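Local coordinates for protein p13 MTCP-1 (Homo sapiens, PDB 1A1X) that enhances the phosphorylation and activation of the kinases AKT1 and AKT2, binding them through their PH domains, and is a proto-oncogene product of the TCL1 family, at residues Tyr22-Glu25 with Thr29-Ala32; Leu68-Tyr73 with Arg84-Gln89. All blocks are in the same frame, centred on the assembly; numbering follows the deposited sequence.

Contact 1. Residues Tyr22-Glu25 with Thr29-Ala32; sequences YRDE and TWVA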
ATOM      1  N   TYR A  22      10.811  13.088  10.539  1.00 10.11           N
ATOM      2  CA  TYR A  22      10.323  12.828  11.875  1.00 11.86           C
ATOM      3  C   TYR A  22      11.241  11.886  12.631  1.00 14.44           C
ATOM      4  O   TYR A  22      12.114  11.248  12.052  1.00 17.52           O
ATOM      5  CB  TYR A  22       8.929  12.192  11.783  1.00  8.92           C
ATOM      6  CG  TYR A  22       7.869  13.117  11.220  1.00  8.62           C
ATOM      7  CD1 TYR A  22       7.813  13.404   9.853  1.00 10.70           C
ATOM      8  CD2 TYR A  22       6.946  13.735  12.058  1.00  6.29           C
ATOM      9  CE1 TYR A  22       6.864  14.291   9.345  1.00 13.66           C
ATOM     10  CE2 TYR A  22       5.997  14.618  11.564  1.00  6.68           C
ATOM     11  CZ  TYR A  22       5.961  14.894  10.211  1.00  8.01           C
ATOM     12  OH  TYR A  22       5.029  15.777   9.731  1.00 14.82           O
ATOM     13  N   ARG A  23      11.020  11.793  13.935  1.00 16.60           N
ATOM     14  CA  ARG A  23      11.774  10.889  14.800  1.00 18.95           C
ATOM     15  C   ARG A  23      10.793  10.173  15.729  1.00 15.47           C
ATOM     16  O   ARG A  23       9.863  10.795  16.242  1.00 14.40           O
ATOM     17  CB  ARG A  23      12.818  11.649  15.617  1.00 21.56           C
ATOM     18  CG  ARG A  23      14.039  12.051  14.823  1.00 33.66           C
ATOM     19  CD  ARG A  23      15.180  12.410  15.746  1.00 36.15           C
ATOM     20  NE  ARG A  23      14.847  13.553  16.583  1.00 38.83           N
ATOM     21  CZ  ARG A  23      15.744  14.382  17.106  1.00 45.05           C
ATOM     22  NH1 ARG A  23      17.041  14.194  16.877  1.00 46.49           N
ATOM     23  NH2 ARG A  23      15.341  15.409  17.845  1.00 46.39           N
ATOM     24  N   ASP A  24      10.974   8.869  15.918  1.00 15.56           N
ATOM     25  CA  ASP A  24      10.081   8.102  16.782  1.00 15.72           C
ATOM     26  C   ASP A  24      10.642   7.982  18.193  1.00 14.47           C
ATOM     27  O   ASP A  24      11.651   8.605  18.519  1.00 14.11           O
ATOM     28  CB  ASP A  24       9.766   6.716  16.182  1.00 14.43           C
ATOM     29  CG  ASP A  24      11.006   5.852  15.968  1.00 15.26           C
ATOM     30  OD1 ASP A  24      12.029   6.066  16.633  1.00 11.84           O
ATOM     31  OD2 ASP A  24      10.958   4.936  15.131  1.00 18.06           O
ATOM     32  N   GLU A  25       9.993   7.178  19.020  1.00 14.92           N
ATOM     33  CA  GLU A  25      10.424   6.979  20.401  1.00 17.73           C
ATOM     34  C   GLU A  25      11.836   6.393  20.563  1.00 20.50           C
ATOM     35  O   GLU A  25      12.403   6.444  21.652  1.00 22.81           O
ATOM     36  CB  GLU A  25       9.425   6.087  21.129  1.00 18.41           C
ATOM     37  CG  GLU A  25       9.284   4.685  20.530  1.00 19.84           C
ATOM     38  CD  GLU A  25       8.120   4.561  19.567  1.00 21.17           C
ATOM     39  OE1 GLU A  25       7.795   5.550  18.872  1.00 16.47           O
ATOM     40  OE2 GLU A  25       7.531   3.461  19.511  1.00 18.38           O
ATOM     41  N   THR A  29      14.960   8.045  12.491  1.00 12.54           N
ATOM     42  CA  THR A  29      14.351   9.003  11.584  1.00 14.08           C
ATOM     43  C   THR A  29      13.431   8.353  10.549  1.00 13.70           C
ATOM     44  O   THR A  29      13.653   7.222  10.110  1.00 11.99           O
ATOM     45  CB  THR A  29      15.409   9.868  10.875  1.00 13.34           C
ATOM     46  OG1 THR A  29      16.368   9.023  10.240  1.00 12.89           O
ATOM     47  CG2 THR A  29      16.114  10.766  11.868  1.00 17.38           C
ATOM     48  N   TRP A  30      12.365   9.070  10.214  1.00 12.04           N
ATOM     49  CA  TRP A  30      11.380   8.638   9.235  1.00  8.73           C
ATOM     50  C   TRP A  30      11.212   9.788   8.265  1.00 10.06           C
ATOM     51  O   TRP A  30      11.169  10.941   8.685  1.00 12.46           O
ATOM     52  CB  TRP A  30      10.048   8.377   9.915  1.00  9.80           C
ATOM     53  CG  TRP A  30      10.017   7.157  10.755  1.00 11.47           C
ATOM     54  CD1 TRP A  30      10.576   6.996  11.992  1.00 13.90           C
ATOM     55  CD2 TRP A  30       9.363   5.922  10.444  1.00 10.96           C
ATOM     56  NE1 TRP A  30      10.305   5.739  12.471  1.00 13.05           N
ATOM     57  CE2 TRP A  30       9.561   5.057  11.542  1.00 12.91           C
ATOM     58  CE3 TRP A  30       8.624   5.462   9.345  1.00  8.88           C
ATOM     59  CZ2 TRP A  30       9.045   3.756  11.576  1.00 12.83           C
ATOM     60  CZ3 TRP A  30       8.107   4.166   9.381  1.00  8.59           C
ATOM     61  CH2 TRP A  30       8.321   3.331  10.490  1.00 10.12           C
ATOM     62  N   VAL A  31      11.185   9.491   6.969  1.00 10.56           N
ATOM     63  CA  VAL A  31      11.010  10.524   5.949  1.00  9.81           C
ATOM     64  C   VAL A  31       9.567  10.449   5.456  1.00 13.48           C
ATOM     65  O   VAL A  31       9.094   9.377   5.050  1.00 14.18           O
ATOM     66  CB  VAL A  31      11.981  10.319   4.752  1.00 11.63           C
ATOM     67  CG1 VAL A  31      11.693  11.332   3.655  1.00 13.21           C
ATOM     68  CG2 VAL A  31      13.433  10.452   5.214  1.00 13.94           C
ATOM     69  N   ALA A  32       8.863  11.575   5.517  1.00 12.15           N
ATOM     70  CA  ALA A  32       7.472  11.619   5.085  1.00 11.67           C
ATOM     71  C   ALA A  32       7.267  12.426   3.809  1.00 13.21           C
ATOM     72  O   ALA A  32       7.773  13.538   3.679  1.00 12.93           O
ATOM     73  CB  ALA A  32       6.585  12.160   6.202  1.00  9.35           C
TER
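D24 OD2 is held by two partners. It accepts a hydrogen bond from the indole N-H of W30 and forms a salt bridge with R28 in the turn between the strands. The indole bond is nearly straight: W30 NE1 to D24 OD2 is 2.9 Å, with 170° at the hydrogen. OD2 lies in the plane of the W30 ring, at its edge, but the N-H arrives from well above the carboxylate plane. The two flat groups are steeply turned against each other. D24 CG sits between the backbone N and the carbonyl carbon (chi1 60°), a rotamer that brings OD2 to the W30 N-H. The other carboxylate oxygen, OD1, accepts from Y26 N, as in an Asx turn. Several bonds therefore fix the carboxylate beside the turn, and the R28 charge probably helps it stay ionised.

The backbones pair in antiparallel register. Y22 and W30 form a hydrogen-bonded pair: Y22 N to W30 O is 2.9 Å, and W30 N to Y22 O is also 2.9 Å. R23 and T29 form the next, non-hydrogen-bonded pair. Here T29 CA brings its hydrogen to Y22 O, at 3.2 Å from CA to O.

Y22 and W30 share one face of the sheet. Y22 CB and W30 CB are 4.4 Å apart, and the rings then diverge. The Y22 ring rests CE1 against A32 CB at 3.8 Å. On the other face, R23 CG lies against T29 CG2 at 3.8 Å. The Y22 hydroxyl bonds to P67 O, and T29 OG1 is held by the I48 and V50 backbone.

The arrangement is an antiparallel beta hairpin, strands 21-24 and 29-36, built into the closed eight-stranded barrel of the TCL1 family.

Contact 2. Residues Leu68-Tyr73 with Arg84-Gln89; sequences LMWQLY and RLWQIQ
This is an aromatic and aliphatic contact between two strands of the barrel that are not neighbours. Strand 77-80 lies between 69-73 and 85-94 in the sheet. The short strand segments are inclined at 63° to each other, and no hydrogen bond joins them. Side chains alone make the contact.

The main pair is W70 with W86, a T-shaped stack. The edge of W70 points at the face of W86, with the ring planes at 90° and the five-membered ring centroids 4.3 Å apart. W70 NE1 leads. It stands 3.1 Å above the W86 plane, displaced toward the rim of the ring, and lies 3.3 Å from W86 CD1. The indole N-H of W70 is thus presented to the pi face of W86, consistent with a weak N-H...pi interaction. Farther along the same edge, W70 CZ2 comes to 4.0 Å from W86 CE3. W70 CG lies beside the backbone N, with chi1 at -89°, which swings the indole across to its partner. The N-H of W86 is used differently. It bonds to D80 OD2 of the intervening strand, which helps fix the ring that receives W70.

Two smaller contacts add to the stack. L72 CD1 meets I88 CD1 at 4.2 Å, and Y78 packs on both of these residues. Y73 and L85 meet as well, the ring CE2 of Y73 approaching L85 CD2 at 4.4 Å. At the far end of 84-89, Q89 NE2 bonds to E5 OE2 and A3 O of the second subunit.

Bridging the first and third strands of the run 69-73, 77-80 and 85-94, the buried tryptophan pair belongs to the interior of a closed antiparallel beta barrel, the TCL1 family fold.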
ATOM      1  N   LEU A  68       2.974  18.445  13.159  1.00 13.52           N
ATOM      2  CA  LEU A  68       4.136  18.557  14.035  1.00 13.91           C
ATOM      3  C   LEU A  68       4.365  17.215  14.723  1.00 12.87           C
ATOM      4  O   LEU A  68       5.496  16.868  15.062  1.00 11.98           O
ATOM      5  CB  LEU A  68       3.909  19.623  15.112  1.00 12.66           C
ATOM      6  CG  LEU A  68       3.724  21.087  14.724  1.00 17.85           C
ATOM      7  CD1 LEU A  68       3.496  21.898  15.987  1.00 17.81           C
ATOM      8  CD2 LEU A  68       4.938  21.604  13.984  1.00 18.03           C
ATOM      9  N   MET A  69       3.290  16.463  14.926  1.00 11.64           N
ATOM     10  CA  MET A  69       3.402  15.173  15.585  1.00 16.65           C
ATOM     11  C   MET A  69       2.235  14.239  15.317  1.00 16.10           C
ATOM     12  O   MET A  69       1.112  14.676  15.071  1.00 15.01           O
ATOM     13  CB  MET A  69       3.512  15.367  17.093  1.00 20.53           C
ATOM     14  CG  MET A  69       2.276  16.000  17.701  1.00 29.19           C
ATOM     15  SD  MET A  69       1.728  15.155  19.185  1.00 46.93           S
ATOM     16  CE  MET A  69       0.554  14.022  18.503  1.00 38.88           C
ATOM     17  N   TRP A  70       2.526  12.944  15.407  1.00 13.15           N
ATOM     18  CA  TRP A  70       1.541  11.884  15.234  1.00 10.26           C
ATOM     19  C   TRP A  70       1.687  11.021  16.475  1.00 10.68           C
ATOM     20  O   TRP A  70       2.805  10.728  16.887  1.00 12.34           O
ATOM     21  CB  TRP A  70       1.862  11.029  14.006  1.00 12.59           C
ATOM     22  CG  TRP A  70       1.276  11.506  12.722  1.00 10.88           C
ATOM     23  CD1 TRP A  70      -0.046  11.650  12.429  1.00  8.84           C
ATOM     24  CD2 TRP A  70       1.988  11.772  11.508  1.00  8.55           C
ATOM     25  NE1 TRP A  70      -0.201  11.975  11.102  1.00  7.96           N
ATOM     26  CE2 TRP A  70       1.031  12.053  10.513  1.00  9.30           C
ATOM     27  CE3 TRP A  70       3.348  11.790  11.163  1.00  6.59           C
ATOM     28  CZ2 TRP A  70       1.386  12.350   9.188  1.00  9.37           C
ATOM     29  CZ3 TRP A  70       3.705  12.087   9.849  1.00 10.38           C
ATOM     30  CH2 TRP A  70       2.721  12.362   8.875  1.00  9.72           C
ATOM     31  N   GLN A  71       0.567  10.615  17.058  1.00 11.12           N
ATOM     32  CA  GLN A  71       0.561   9.776  18.247  1.00 10.97           C
ATOM     33  C   GLN A  71      -0.328   8.577  17.943  1.00 12.14           C
ATOM     34  O   GLN A  71      -1.464   8.747  17.509  1.00 13.62           O
ATOM     35  CB  GLN A  71      -0.012  10.576  19.414  1.00 19.11           C
ATOM     36  CG  GLN A  71      -0.034   9.862  20.748  1.00 21.02           C
ATOM     37  CD  GLN A  71      -0.601  10.748  21.852  1.00 27.76           C
ATOM     38  OE1 GLN A  71      -1.803  10.733  22.127  1.00 29.53           O
ATOM     39  NE2 GLN A  71       0.263  11.543  22.474  1.00 28.11           N
ATOM     40  N   LEU A  72       0.192   7.366  18.146  1.00 14.29           N
ATOM     41  CA  LEU A  72      -0.586   6.157  17.885  1.00 16.97           C
ATOM     42  C   LEU A  72      -1.909   6.183  18.660  1.00 20.03           C
ATOM     43  O   LEU A  72      -1.947   6.413  19.873  1.00 19.06           O
ATOM     44  CB  LEU A  72       0.240   4.909  18.201  1.00 18.95           C
ATOM     45  CG  LEU A  72      -0.234   3.550  17.679  1.00 20.18           C
ATOM     46  CD1 LEU A  72      -0.541   3.605  16.181  1.00 20.20           C
ATOM     47  CD2 LEU A  72       0.846   2.504  17.972  1.00 21.11           C
ATOM     48  N   TYR A  73      -2.992   5.963  17.924  1.00 22.95           N
ATOM     49  CA  TYR A  73      -4.348   5.996  18.453  1.00 24.81           C
ATOM     50  C   TYR A  73      -5.019   4.635  18.189  1.00 27.98           C
ATOM     51  O   TYR A  73      -4.653   3.948  17.238  1.00 27.51           O
ATOM     52  CB  TYR A  73      -5.085   7.121  17.720  1.00 24.82           C
ATOM     53  CG  TYR A  73      -6.334   7.607  18.387  1.00 28.69           C
ATOM     54  CD1 TYR A  73      -6.276   8.349  19.563  1.00 29.31           C
ATOM     55  CD2 TYR A  73      -7.582   7.301  17.858  1.00 29.76           C
ATOM     56  CE1 TYR A  73      -7.437   8.767  20.200  1.00 32.02           C
ATOM     57  CE2 TYR A  73      -8.743   7.711  18.481  1.00 32.56           C
ATOM     58  CZ  TYR A  73      -8.668   8.442  19.652  1.00 31.82           C
ATOM     59  OH  TYR A  73      -9.836   8.825  20.271  1.00 36.68           O
ATOM     60  N   ARG A  84      -6.655  15.671  14.439  1.00 16.34           N
ATOM     61  CA  ARG A  84      -7.133  14.969  13.257  1.00 15.27           C
ATOM     62  C   ARG A  84      -6.624  13.537  13.274  1.00 14.93           C
ATOM     63  O   ARG A  84      -5.574  13.259  13.848  1.00 12.68           O
ATOM     64  CB  ARG A  84      -6.658  15.673  11.999  1.00 17.72           C
ATOM     65  CG  ARG A  84      -7.118  17.094  11.920  1.00 25.25           C
ATOM     66  CD  ARG A  84      -6.471  17.794  10.755  1.00 34.69           C
ATOM     67  NE  ARG A  84      -6.823  19.212  10.711  1.00 42.42           N
ATOM     68  CZ  ARG A  84      -5.980  20.174  10.350  1.00 45.31           C
ATOM     69  NH1 ARG A  84      -4.734  19.869  10.004  1.00 47.22           N
ATOM     70  NH2 ARG A  84      -6.383  21.440  10.336  1.00 47.36           N
ATOM     71  N   LEU A  85      -7.385  12.636  12.657  1.00 14.33           N
ATOM     72  CA  LEU A  85      -7.042  11.219  12.593  1.00 17.03           C
ATOM     73  C   LEU A  85      -6.517  10.818  11.230  1.00 15.42           C
ATOM     74  O   LEU A  85      -7.007  11.278  10.201  1.00 15.71           O
ATOM     75  CB  LEU A  85      -8.250  10.352  12.946  1.00 20.80           C
ATOM     76  CG  LEU A  85      -8.423   9.898  14.396  1.00 24.06           C
ATOM     77  CD1 LEU A  85      -8.173  11.040  15.349  1.00 25.84           C
ATOM     78  CD2 LEU A  85      -9.817   9.337  14.587  1.00 31.93           C
ATOM     79  N   TRP A  86      -5.492   9.976  11.245  1.00 14.08           N
ATOM     80  CA  TRP A  86      -4.861   9.475  10.032  1.00 10.66           C
ATOM     81  C   TRP A  86      -4.949   7.960  10.075  1.00 12.64           C
ATOM     82  O   TRP A  86      -4.439   7.336  10.997  1.00 13.85           O
ATOM     83  CB  TRP A  86      -3.392   9.892   9.971  1.00  7.24           C
ATOM     84  CG  TRP A  86      -3.181  11.367   9.870  1.00  9.74           C
ATOM     85  CD1 TRP A  86      -3.431  12.298  10.841  1.00 10.12           C
ATOM     86  CD2 TRP A  86      -2.649  12.087   8.750  1.00  8.32           C
ATOM     87  NE1 TRP A  86      -3.087  13.548  10.395  1.00 12.02           N
ATOM     88  CE2 TRP A  86      -2.603  13.452   9.117  1.00  8.47           C
ATOM     89  CE3 TRP A  86      -2.201  11.714   7.474  1.00  9.41           C
ATOM     90  CZ2 TRP A  86      -2.130  14.451   8.253  1.00 11.95           C
ATOM     91  CZ3 TRP A  86      -1.726  12.703   6.616  1.00  8.69           C
ATOM     92  CH2 TRP A  86      -1.695  14.055   7.010  1.00 15.01           C
ATOM     93  N   GLN A  87      -5.618   7.377   9.091  1.00 11.88           N
ATOM     94  CA  GLN A  87      -5.787   5.932   9.022  1.00 11.39           C
ATOM     95  C   GLN A  87      -4.529   5.248   8.506  1.00 12.00           C
ATOM     96  O   GLN A  87      -3.950   5.692   7.522  1.00 11.24           O
ATOM     97  CB  GLN A  87      -6.950   5.601   8.072  1.00 14.49           C
ATOM     98  CG  GLN A  87      -7.263   4.116   7.948  1.00 18.40           C
ATOM     99  CD  GLN A  87      -7.811   3.529   9.239  1.00 23.31           C
ATOM    100  OE1 GLN A  87      -8.833   3.990   9.756  1.00 27.67           O
ATOM    101  NE2 GLN A  87      -7.137   2.509   9.767  1.00 26.80           N
ATOM    102  N   ILE A  88      -4.077   4.195   9.179  1.00 11.31           N
ATOM    103  CA  ILE A  88      -2.915   3.463   8.685  1.00 12.62           C
ATOM    104  C   ILE A  88      -3.496   2.516   7.635  1.00 11.88           C
ATOM    105  O   ILE A  88      -4.217   1.582   7.976  1.00 14.98           O
ATOM    106  CB  ILE A  88      -2.220   2.630   9.790  1.00 15.22           C
ATOM    107  CG1 ILE A  88      -1.590   3.543  10.847  1.00 17.20           C
ATOM    108  CG2 ILE A  88      -1.133   1.742   9.181  1.00 12.57           C
ATOM    109  CD1 ILE A  88      -1.076   2.788  12.078  1.00 13.83           C
ATOM    110  N   GLN A  89      -3.263   2.809   6.358  1.00 15.00           N
ATOM    111  CA  GLN A  89      -3.784   1.963   5.281  1.00 16.39           C
ATOM    112  C   GLN A  89      -2.916   0.734   5.067  1.00 16.88           C
ATOM    113  O   GLN A  89      -3.404  -0.322   4.656  1.00 19.34           O
ATOM    114  CB  GLN A  89      -3.973   2.765   4.005  1.00 12.14           C
ATOM    115  CG  GLN A  89      -4.912   3.928   4.220  1.00 13.54           C
ATOM    116  CD  GLN A  89      -5.463   4.448   2.924  1.00  9.67           C
ATOM    117  OE1 GLN A  89      -4.792   5.172   2.203  1.00 12.98           O
ATOM    118  NE2 GLN A  89      -6.693   4.070   2.614  1.00 13.21           N
TER

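From the N terminus the chain first forms strand 13-16, then the hairpin of contact 1, which closes a short loop of three residues between its segments. Strand 41-46 and a long connection carrying helix 58-61 follow. Contact 2 then closes a wider loop, which contains strand 77-80. The two contacts are in series and neither encloses nor crosses the other. The centres of contact 1 and contact 2 are about 13 Å apart, on opposite sides of the chain's centre. Strand 13-16 stands between them in the sheet, pairing with 21-24 and with 69-73. They also meet directly: Y22 CZ is 3.6 Å from W70 CZ3, so one aromatic cluster joins the early hairpin to the later strands.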